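Local atomic coordinates of class D beta-lactamase (Fusobacterium nucleatum subsp. polymorphum, PDB entry 4IED), a protein that probably hydrolyses beta-lactam antibiotics with water to substituted beta-amino acids, and so confers resistance to them. Residues V33-L36 / K37-K40; Y44-D47 / R48-R52; K129-Y132 / G133-I137; G138-I141 / D142-W145. All blocks are in the same frame, centred on the assembly; numbering follows the deposited sequence.

Contact 1: residues V33-L36 / K37-K40; sequences VYDL and KNDK
A G1 beta bulge shapes the tight reversal between strands 29-35 and 40-44: D39 and K40 both face D35. D35 and K40 form an antiparallel hydrogen-bonded pair. D35 N gives a bond of 2.8 Å to K40 O, and K40 N gives one of 3.1 Å to D35 O. The D35 carboxylate reaches ahead over the turn, its CG trans to the backbone N (chi1 175°), and each oxygen takes an N-H of N38. OD1 accepts from N38 N at 3.0 Å, well above the carboxylate plane. OD2 accepts from N38 ND2 at 2.9 Å, on its syn side and almost straight (170°). This holds N38 against the strand end. D35 and N38 are magnesium ligands seen in a structure of this protein; no metal is bound to them in this chain. On Y34, the hydroxyl donates to D39 OD1 at 2.6 Å, with ring and carboxylate planes 81° apart. D39 OD1 lies at the ring edge. N220 supports the turn through D35 OD1 and K37 N, and K37 NZ pairs with D219. V33, D35 and L36 pack on strand 221-229, while Y34 and L36 reach helix 154-165.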
loop_
_atom_site.group_PDB
_atom_site.type_symbol
_atom_site.label_atom_id
_atom_site.label_comp_id
_atom_site.label_asym_id
_atom_site.label_seq_id
_atom_site.Cartn_x
_atom_site.Cartn_y
_atom_site.Cartn_z
ATOM N N VAL A 33 -10.857 6.484 5.857
ATOM C CA VAL A 33 -10.862 5.390 6.809
ATOM C C VAL A 33 -12.226 4.696 6.723
ATOM O O VAL A 33 -13.242 5.343 6.842
ATOM C CB VAL A 33 -10.571 5.818 8.238
ATOM C CG1 VAL A 33 -10.754 4.619 9.220
ATOM C CG2 VAL A 33 -9.202 6.495 8.354
ATOM N N TYR A 34 -12.216 3.361 6.557
ATOM C CA TYR A 34 -13.435 2.512 6.568
ATOM C C TYR A 34 -13.460 1.795 7.899
ATOM O O TYR A 34 -12.492 1.079 8.245
ATOM C CB TYR A 34 -13.499 1.534 5.427
ATOM C CG TYR A 34 -14.712 0.593 5.462
ATOM C CD1 TYR A 34 -15.981 1.090 5.274
ATOM C CD2 TYR A 34 -14.571 -0.772 5.761
ATOM C CE1 TYR A 34 -17.092 0.250 5.351
ATOM C CE2 TYR A 34 -15.641 -1.610 5.805
ATOM C CZ TYR A 34 -16.885 -1.119 5.551
ATOM O OH TYR A 34 -18.011 -1.905 5.632
ATOM N N ASP A 35 -14.555 2.002 8.628
ATOM C CA ASP A 35 -14.843 1.316 9.898
ATOM C C ASP A 35 -15.772 0.156 9.635
ATOM O O ASP A 35 -16.931 0.388 9.310
ATOM C CB ASP A 35 -15.463 2.397 10.813
ATOM C CG ASP A 35 -15.955 1.885 12.174
ATOM O OD1 ASP A 35 -16.318 0.648 12.294
ATOM O OD2 ASP A 35 -16.141 2.732 13.076
ATOM N N LEU A 36 -15.216 -1.036 9.725
ATOM C CA LEU A 36 -15.959 -2.269 9.344
ATOM C C LEU A 36 -17.195 -2.445 10.247
ATOM O O LEU A 36 -18.311 -2.734 9.784
ATOM C CB LEU A 36 -15.070 -3.499 9.437
ATOM C CG LEU A 36 -15.789 -4.821 9.180
ATOM C CD1 LEU A 36 -16.366 -4.939 7.792
ATOM C CD2 LEU A 36 -14.810 -5.929 9.448
ATOM N N LYS A 37 -17.005 -2.374 11.561
ATOM C CA LYS A 37 -18.077 -2.695 12.520
ATOM C C LYS A 37 -19.334 -1.821 12.290
ATOM O O LYS A 37 -20.503 -2.221 12.361
ATOM C CB LYS A 37 -17.553 -2.591 13.940
ATOM C CG LYS A 37 -18.452 -3.016 15.025
ATOM C CD LYS A 37 -17.809 -2.767 16.401
ATOM C CE LYS A 37 -18.715 -3.075 17.482
ATOM N NZ LYS A 37 -18.159 -2.790 18.826
ATOM N N ASN A 38 -19.082 -0.552 11.985
ATOM C CA ASN A 38 -20.092 0.448 11.665
ATOM C C ASN A 38 -20.403 0.696 10.210
ATOM O O ASN A 38 -21.325 1.490 9.924
ATOM C CB ASN A 38 -19.768 1.791 12.322
ATOM C CG ASN A 38 -19.772 1.694 13.816
ATOM O OD1 ASN A 38 -20.830 1.401 14.455
ATOM N ND2 ASN A 38 -18.600 1.931 14.412
ATOM N N ASP A 39 -19.727 -0.025 9.342
ATOM C CA ASP A 39 -19.895 0.049 7.914
ATOM C C ASP A 39 -19.943 1.452 7.423
ATOM O O ASP A 39 -20.937 1.899 6.719
ATOM C CB ASP A 39 -21.147 -0.744 7.459
ATOM C CG ASP A 39 -21.259 -0.819 5.911
ATOM O OD1 ASP A 39 -20.235 -0.698 5.180
ATOM O OD2 ASP A 39 -22.481 -0.925 5.461
ATOM N N LYS A 40 -18.929 2.229 7.734
ATOM C CA LYS A 40 -19.006 3.637 7.358
ATOM C C LYS A 40 -17.608 4.160 7.093
ATOM O O LYS A 40 -16.587 3.614 7.523
ATOM C CB LYS A 40 -19.637 4.439 8.438
ATOM C CG LYS A 40 -18.750 4.453 9.672
ATOM C CD LYS A 40 -19.348 5.270 10.808
ATOM C CE LYS A 40 -20.737 5.819 10.445
ATOM N NZ LYS A 40 -21.306 6.960 11.247
#

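Contact 2: residues Y44-D47 / R48-R52; sequences YNLD and RANER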
loop_
_atom_site.group_PDB
_atom_site.type_symbol
_atom_site.label_atom_id
_atom_site.label_comp_id
_atom_site.label_asym_id
_atom_site.label_seq_id
_atom_site.Cartn_x
_atom_site.Cartn_y
_atom_site.Cartn_z
ATOM N N TYR A 44 -11.456 12.990 4.329
ATOM C CA TYR A 44 -11.075 14.385 4.033
ATOM C C TYR A 44 -10.825 14.417 2.529
ATOM O O TYR A 44 -10.086 13.579 2.018
ATOM C CB TYR A 44 -9.843 14.765 4.791
ATOM C CG TYR A 44 -9.383 16.156 4.409
ATOM C CD1 TYR A 44 -10.097 17.276 4.794
ATOM C CD2 TYR A 44 -8.326 16.343 3.534
ATOM C CE1 TYR A 44 -9.648 18.551 4.431
ATOM C CE2 TYR A 44 -7.895 17.587 3.166
ATOM C CZ TYR A 44 -8.547 18.677 3.632
ATOM O OH TYR A 44 -8.152 19.959 3.289
ATOM N N ASN A 45 -11.447 15.386 1.861
ATOM C CA ASN A 45 -11.312 15.637 0.419
ATOM C C ASN A 45 -11.887 14.522 -0.420
ATOM O O ASN A 45 -11.158 13.726 -0.961
ATOM C CB ASN A 45 -9.872 15.937 0.098
ATOM C CG ASN A 45 -9.698 16.589 -1.242
ATOM O OD1 ASN A 45 -10.636 16.571 -2.086
ATOM N ND2 ASN A 45 -8.545 17.135 -1.490
ATOM N N LEU A 46 -13.214 14.470 -0.453
ATOM C CA LEU A 46 -13.921 13.422 -1.215
ATOM C C LEU A 46 -13.593 13.254 -2.685
ATOM O O LEU A 46 -13.370 12.158 -3.184
ATOM C CB LEU A 46 -15.450 13.580 -1.068
ATOM C CG LEU A 46 -16.272 12.327 -1.535
ATOM C CD1 LEU A 46 -15.891 11.093 -0.789
ATOM C CD2 LEU A 46 -17.754 12.555 -1.394
ATOM N N ASP A 47 -13.453 14.351 -3.365
ATOM C CA ASP A 47 -13.144 14.293 -4.781
ATOM C C ASP A 47 -11.761 13.730 -5.004
ATOM O O ASP A 47 -11.570 12.823 -5.874
ATOM C CB ASP A 47 -13.227 15.659 -5.442
ATOM C CG ASP A 47 -14.658 16.112 -5.705
ATOM O OD1 ASP A 47 -15.640 15.332 -5.505
ATOM O OD2 ASP A 47 -14.775 17.298 -6.059
ATOM N N ARG A 48 -10.793 14.157 -4.163
ATOM C CA ARG A 48 -9.487 13.491 -4.323
ATOM C C ARG A 48 -9.496 12.048 -3.791
ATOM O O ARG A 48 -8.746 11.247 -4.307
ATOM C CB ARG A 48 -8.419 14.358 -3.645
ATOM C CG ARG A 48 -7.028 13.804 -3.811
ATOM C CD ARG A 48 -5.998 14.763 -3.303
ATOM N NE ARG A 48 -4.668 14.133 -3.296
ATOM C CZ ARG A 48 -3.507 14.763 -3.542
ATOM N NH1 ARG A 48 -3.424 16.030 -3.844
ATOM N NH2 ARG A 48 -2.407 14.026 -3.424
ATOM N N ALA A 49 -10.315 11.729 -2.826
ATOM C CA ALA A 49 -10.427 10.323 -2.370
ATOM C C ALA A 49 -10.828 9.419 -3.488
ATOM O O ALA A 49 -10.388 8.301 -3.526
ATOM C CB ALA A 49 -11.412 10.212 -1.253
ATOM N N ASN A 50 -11.562 9.953 -4.472
ATOM C CA ASN A 50 -11.984 9.127 -5.664
ATOM C C ASN A 50 -11.053 9.339 -6.856
ATOM O O ASN A 50 -11.325 8.759 -7.965
ATOM C CB ASN A 50 -13.405 9.485 -6.014
ATOM C CG ASN A 50 -14.376 9.013 -4.996
ATOM O OD1 ASN A 50 -15.211 9.764 -4.458
ATOM N ND2 ASN A 50 -14.291 7.746 -4.727
ATOM N N GLU A 51 -9.969 10.139 -6.746
ATOM C CA GLU A 51 -9.094 10.358 -7.870
ATOM C C GLU A 51 -7.978 9.344 -7.868
ATOM O O GLU A 51 -7.336 9.071 -6.863
ATOM C CB GLU A 51 -8.425 11.777 -7.767
ATOM C CG GLU A 51 -7.471 12.115 -8.898
ATOM C CD GLU A 51 -7.002 13.513 -8.908
ATOM O OE1 GLU A 51 -7.315 14.245 -7.928
ATOM O OE2 GLU A 51 -6.313 13.835 -9.949
ATOM N N ARG A 52 -7.760 8.747 -9.014
ATOM C CA ARG A 52 -6.778 7.715 -9.181
ATOM C C ARG A 52 -5.376 8.312 -9.425
ATOM O O ARG A 52 -5.216 9.251 -10.231
ATOM C CB ARG A 52 -7.119 6.795 -10.355
ATOM C CG ARG A 52 -8.363 5.977 -10.116
ATOM C CD ARG A 52 -8.586 5.103 -11.312
ATOM N NE ARG A 52 -9.630 4.097 -11.097
ATOM C CZ ARG A 52 -10.244 3.476 -12.068
ATOM N NH1 ARG A 52 -10.102 3.798 -13.337
ATOM N NH2 ARG A 52 -11.094 2.507 -11.773
#
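N45 and R48 make the close-fitting part of this helix start. R48 N donates to N45 OD1 over 3.2 Å, at an N-H...O angle of 162°. The donor lies above the amide plane of N45. R48 CB presses on the same amide, 3.5 Å from both OD1 and ND2 of N45. The N45 side chain runs trans to its backbone N (chi1 -163°), which carries the amide forward beside the first turn. Its ND2 is used elsewhere, on G29 O, so both ends of the amide have partners. A49 N bonds to N45 O at 2.9 Å, in the carbonyl plane. A49 is buried, and its CB rests 3.4 Å from L46 O. It packs inward on T30 and V32 of strand 29-35. R48 leaves the cap extended and is held at its far end. Its NE meets N227 and its NH1 forms a salt bridge with D229, both on strand 221-229.

N45 is the N-cap of the short helix 46-49, which follows edge strand 40-44 of the antiparallel sheet. The helix is barely one turn long. At its end N50 N reaches L46 O at 3.1 Å and, weakly, D47 O at 3.2 Å. E51 N closes the turn onto R48 O, 2.9 Å away.

The other side is loose and faces solvent. L46, D47 and N50 are all exposed. L46 and N50 run side by side in the same direction, without close packing between their side chains, though both touch M155 of helix 154-165.

Contact 3: residues K129-Y132 / G133-I137; sequences KLNY and GNKEI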
loop_
_atom_site.group_PDB
_atom_site.type_symbol
_atom_site.label_atom_id
_atom_site.label_comp_id
_atom_site.label_asym_id
_atom_site.label_seq_id
_atom_site.Cartn_x
_atom_site.Cartn_y
_atom_site.Cartn_z
ATOM N N LYS A 129 -8.408 -9.790 -11.626
ATOM C CA LYS A 129 -9.052 -10.571 -10.535
ATOM C C LYS A 129 -9.314 -9.672 -9.318
ATOM O O LYS A 129 -10.366 -9.795 -8.648
ATOM C CB LYS A 129 -8.223 -11.750 -10.191
ATOM C CG LYS A 129 -8.368 -12.883 -11.164
ATOM C CD LYS A 129 -7.140 -13.759 -11.016
ATOM C CE LYS A 129 -7.194 -14.492 -9.734
ATOM N NZ LYS A 129 -6.156 -15.563 -9.823
ATOM N N LEU A 130 -8.364 -8.771 -9.009
ATOM C CA LEU A 130 -8.514 -7.771 -7.989
ATOM C C LEU A 130 -9.370 -6.580 -8.311
ATOM O O LEU A 130 -9.677 -5.765 -7.454
ATOM C CB LEU A 130 -7.125 -7.234 -7.568
ATOM C CG LEU A 130 -6.197 -8.194 -6.851
ATOM C CD1 LEU A 130 -4.748 -7.801 -6.955
ATOM C CD2 LEU A 130 -6.623 -8.505 -5.413
ATOM N N ASN A 131 -9.691 -6.414 -9.618
ATOM C CA ASN A 131 -10.269 -5.219 -10.142
ATOM C C ASN A 131 -9.495 -3.954 -9.627
ATOM O O ASN A 131 -10.090 -2.988 -9.164
ATOM C CB ASN A 131 -11.722 -5.070 -9.780
ATOM C CG ASN A 131 -12.396 -3.985 -10.583
ATOM O OD1 ASN A 131 -12.112 -3.780 -11.794
ATOM N ND2 ASN A 131 -13.316 -3.296 -9.945
ATOM N N TYR A 132 -8.159 -4.016 -9.716
ATOM C CA TYR A 132 -7.221 -3.055 -9.092
ATOM C C TYR A 132 -7.138 -1.767 -9.895
ATOM O O TYR A 132 -6.520 -1.703 -10.980
ATOM C CB TYR A 132 -5.804 -3.675 -8.971
ATOM C CG TYR A 132 -4.830 -2.827 -8.180
ATOM C CD1 TYR A 132 -4.174 -1.791 -8.750
ATOM C CD2 TYR A 132 -4.540 -3.113 -6.819
ATOM C CE1 TYR A 132 -3.321 -1.013 -7.986
ATOM C CE2 TYR A 132 -3.683 -2.342 -6.093
ATOM C CZ TYR A 132 -3.052 -1.271 -6.661
ATOM O OH TYR A 132 -2.140 -0.547 -5.954
ATOM N N GLY A 133 -7.711 -0.684 -9.362
ATOM C CA GLY A 133 -7.620 0.582 -10.024
ATOM C C GLY A 133 -8.025 0.523 -11.476
ATOM O O GLY A 133 -9.010 -0.123 -11.832
ATOM N N ASN A 134 -7.319 1.235 -12.333
ATOM C CA ASN A 134 -7.603 1.166 -13.758
ATOM C C ASN A 134 -7.092 -0.065 -14.503
ATOM O O ASN A 134 -7.345 -0.257 -15.706
ATOM C CB ASN A 134 -7.166 2.468 -14.475
ATOM C CG ASN A 134 -5.658 2.666 -14.490
ATOM O OD1 ASN A 134 -4.879 1.731 -14.134
ATOM N ND2 ASN A 134 -5.220 3.887 -14.938
ATOM N N LYS A 135 -6.321 -0.882 -13.785
ATOM C CA LYS A 135 -5.865 -2.184 -14.346
ATOM C C LYS A 135 -4.937 -1.992 -15.587
ATOM O O LYS A 135 -4.764 -2.902 -16.395
ATOM C CB LYS A 135 -7.002 -3.137 -14.683
ATOM C CG LYS A 135 -7.952 -3.457 -13.537
ATOM C CD LYS A 135 -9.309 -3.945 -13.956
ATOM C CE LYS A 135 -10.290 -2.848 -14.374
ATOM N NZ LYS A 135 -10.687 -1.920 -13.312
ATOM N N GLU A 136 -4.251 -0.886 -15.711
ATOM C CA GLU A 136 -3.437 -0.645 -16.901
ATOM C C GLU A 136 -1.965 -1.002 -16.600
ATOM O O GLU A 136 -1.376 -0.455 -15.642
ATOM C CB GLU A 136 -3.526 0.811 -17.270
ATOM C CG GLU A 136 -4.952 1.196 -17.649
ATOM C CD GLU A 136 -5.403 0.502 -18.915
ATOM O OE1 GLU A 136 -4.703 0.567 -19.937
ATOM O OE2 GLU A 136 -6.530 0.001 -18.915
ATOM N N ILE A 137 -1.410 -1.809 -17.462
ATOM C CA ILE A 137 -0.027 -2.202 -17.414
ATOM C C ILE A 137 0.799 -1.472 -18.485
ATOM O O ILE A 137 2.040 -1.419 -18.386
ATOM C CB ILE A 137 0.187 -3.734 -17.431
ATOM C CG1 ILE A 137 -0.442 -4.304 -16.148
ATOM C CG2 ILE A 137 1.661 -4.085 -17.682
ATOM C CD1 ILE A 137 -0.508 -5.804 -16.350
HETATM O O HOH W 1 -9.656 -1.117 -7.256
HETATM O O HOH W 2 -11.367 -0.859 -10.454
#
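K135 folds its ammonium back onto N131 and G133. NZ donates to N131 OD1 at 2.8 Å, from above the amide plane, and to G133 O at 2.9 Å. Bends at chi3 (-81°) and chi4 (-65°) turn the lysine end round to these two oxygens. On the way, K135 CG passes 3.4 Å from Y132 O. One cation thus ties the side chain of one residue to the main chain of another.

Water serves N131 O, G133 N and, with the lysine, G133 O. Water 1 donates to N131 O at 2.7 Å and accepts from G133 N, so it joins groups that do not bond directly. Water 2 donates to N131 O and also to G133 O, at 2.8 Å each. N131 O therefore has two water donors, and G133 O has one water and the lysine.

Helix 108-130 ends here. N131 takes positive phi in a Schellman motif, and a type II' turn runs from Y132 to K135. G133 fills the second position of that turn with a positive phi, which favours glycine. The closing bond from K135 N to Y132 O is weak. Next comes an Asx turn, in which N134 OD1 accepts from E136 N at 3.1 Å. N134 OD1 also takes K151 N, and its ND2 gives to P149 O. N134 and E136 belong to a second magnesium site seen for this protein; it is not occupied in this chain. Y132 is buried; its ring meets F59 edge-to-face and touches P55.

Contact 4: residues G138-I141 / D142-W145; sequences GSEI and DKFW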
loop_
_atom_site.group_PDB
_atom_site.type_symbol
_atom_site.label_atom_id
_atom_site.label_comp_id
_atom_site.label_asym_id
_atom_site.label_seq_id
_atom_site.Cartn_x
_atom_site.Cartn_y
_atom_site.Cartn_z
ATOM N N GLY A 138 0.211 -1.030 -19.597
ATOM C CA GLY A 138 1.077 -0.417 -20.657
ATOM C C GLY A 138 2.045 -1.455 -21.206
ATOM O O GLY A 138 1.764 -2.624 -21.330
ATOM N N SER A 139 3.252 -0.987 -21.536
ATOM C CA SER A 139 4.285 -1.779 -22.154
ATOM C C SER A 139 5.573 -1.773 -21.345
ATOM O O SER A 139 6.649 -2.012 -21.931
ATOM C CB SER A 139 4.558 -1.213 -23.568
ATOM O OG SER A 139 5.009 0.115 -23.528
ATOM N N GLU A 140 5.502 -1.630 -20.029
ATOM C CA GLU A 140 6.684 -1.557 -19.128
ATOM C C GLU A 140 6.338 -2.450 -17.928
ATOM O O GLU A 140 5.771 -2.035 -16.933
ATOM C CB GLU A 140 6.979 -0.136 -18.642
ATOM C CG GLU A 140 7.449 0.800 -19.756
ATOM C CD GLU A 140 8.845 0.618 -20.202
ATOM O OE1 GLU A 140 9.581 -0.120 -19.512
ATOM O OE2 GLU A 140 9.233 1.186 -21.238
ATOM N N ILE A 141 6.670 -3.714 -18.073
ATOM C CA ILE A 141 6.267 -4.753 -17.078
ATOM C C ILE A 141 6.907 -4.489 -15.745
ATOM O O ILE A 141 6.304 -4.936 -14.766
ATOM C CB ILE A 141 6.556 -6.217 -17.582
ATOM C CG1 ILE A 141 5.865 -7.251 -16.693
ATOM C CG2 ILE A 141 8.008 -6.467 -17.693
ATOM C CD1 ILE A 141 4.410 -7.268 -16.642
ATOM N N ASP A 142 8.041 -3.767 -15.643
ATOM C CA ASP A 142 8.584 -3.501 -14.318
ATOM C C ASP A 142 8.551 -2.048 -13.877
ATOM O O ASP A 142 9.253 -1.670 -12.908
ATOM C CB ASP A 142 9.886 -4.228 -14.110
ATOM C CG ASP A 142 11.070 -3.598 -14.739
ATOM O OD1 ASP A 142 10.936 -2.600 -15.496
ATOM O OD2 ASP A 142 12.189 -4.213 -14.604
ATOM N N LYS A 143 7.709 -1.264 -14.544
ATOM C CA LYS A 143 7.564 0.162 -14.207
ATOM C C LYS A 143 6.142 0.614 -14.076
ATOM O O LYS A 143 5.887 1.771 -13.732
ATOM C CB LYS A 143 8.269 1.090 -15.185
ATOM C CG LYS A 143 9.710 0.807 -15.427
ATOM C CD LYS A 143 10.210 1.692 -16.583
ATOM C CE LYS A 143 11.554 1.290 -17.072
ATOM N NZ LYS A 143 12.122 2.309 -17.936
ATOM N N PHE A 144 5.141 -0.231 -14.443
ATOM C CA PHE A 144 3.778 0.267 -14.610
ATOM C C PHE A 144 3.139 0.832 -13.387
ATOM O O PHE A 144 2.222 1.564 -13.526
ATOM C CB PHE A 144 2.857 -0.817 -15.241
ATOM C CG PHE A 144 2.679 -2.053 -14.373
ATOM C CD1 PHE A 144 1.666 -2.097 -13.449
ATOM C CD2 PHE A 144 3.480 -3.190 -14.517
ATOM C CE1 PHE A 144 1.510 -3.174 -12.584
ATOM C CE2 PHE A 144 3.355 -4.253 -13.648
ATOM C CZ PHE A 144 2.319 -4.271 -12.736
ATOM N N TRP A 145 3.554 0.346 -12.190
ATOM C CA TRP A 145 3.007 0.853 -10.947
ATOM C C TRP A 145 3.740 2.086 -10.395
ATOM O O TRP A 145 3.310 2.664 -9.409
ATOM C CB TRP A 145 3.026 -0.213 -9.862
ATOM C CG TRP A 145 4.479 -0.613 -9.465
ATOM C CD1 TRP A 145 5.155 -0.215 -8.396
ATOM C CD2 TRP A 145 5.278 -1.661 -10.081
ATOM N NE1 TRP A 145 6.361 -0.812 -8.335
ATOM C CE2 TRP A 145 6.484 -1.731 -9.349
ATOM C CE3 TRP A 145 5.082 -2.533 -11.155
ATOM C CZ2 TRP A 145 7.503 -2.649 -9.638
ATOM C CZ3 TRP A 145 6.051 -3.435 -11.448
ATOM C CH2 TRP A 145 7.286 -3.503 -10.676
HETATM O O HOH W 3 9.601 -2.368 -17.884
#
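E140 OE1 is met by a water and a lysine. Water 3 donates to it at 2.8 Å and accepts from D142 N at 3.1 Å, so the carboxylate reaches the main chain of D142 indirectly. K143 NZ makes a long salt bridge to the same oxygen, at 3.9 Å. The aliphatic part of the lysine is nearer: K143 CE lies 3.4 Å from E140 OE1. The two side chains run alongside each other, pointing the same way. A bend at chi2 (-76°) folds the E140 chain over to lie by the extended lysine.

The main chain turns between E140 and K143. K143 N donates to E140 O at 3.2 Å, nearly straight at the hydrogen (167°) but from above the carbonyl plane. E140 O also sits at the edge of the F144 ring, as does I141 O, which is 3.2 Å from F144 CE2. I141 CD1 adds a loose apolar touch to F144 CE2, at 4.4 Å. W145 sets CE3 over the centre of one face of F144, and I141 O lies at the edge of the W145 indole.

Residues 138-145 belong to the loop between helices 108-130 and 154-165. D142 OD2 forms a salt bridge with R116, which ties the loop to helix 108-130. W145 NE1 donates to the carboxylated lysine at position 60, the group that in class D beta-lactamases serves as general base. The chemistry thus splits: a hydrated, weakly paired polar side at E140 and K143, and an aromatic inner side where W145, set over a face of F144, gives its N-H to the modified lysine.

Contacts 1 and 2 lie at the surface, at the two ends of edge strand 40-44. Main-chain bonds dominate both, helped by an aspartate across the turn in contact 1 and an asparagine N-cap in contact 2. Contacts 3 and 4 are partly buried and share the loop leaving helix 108-130. They touch at I137 and F144; contacts 2 and 3 meet through R52. Both 3 and 4 use bridging water, between main-chain groups in contact 3 and from a carboxylate in contact 4, and bury aromatics against F59. Contacts 1 and 4 lie on opposite sides of the chain's centre. Contacts 1 and 3 hold residues of two magnesium sites; contact 4 reaches the modified lysine through W145.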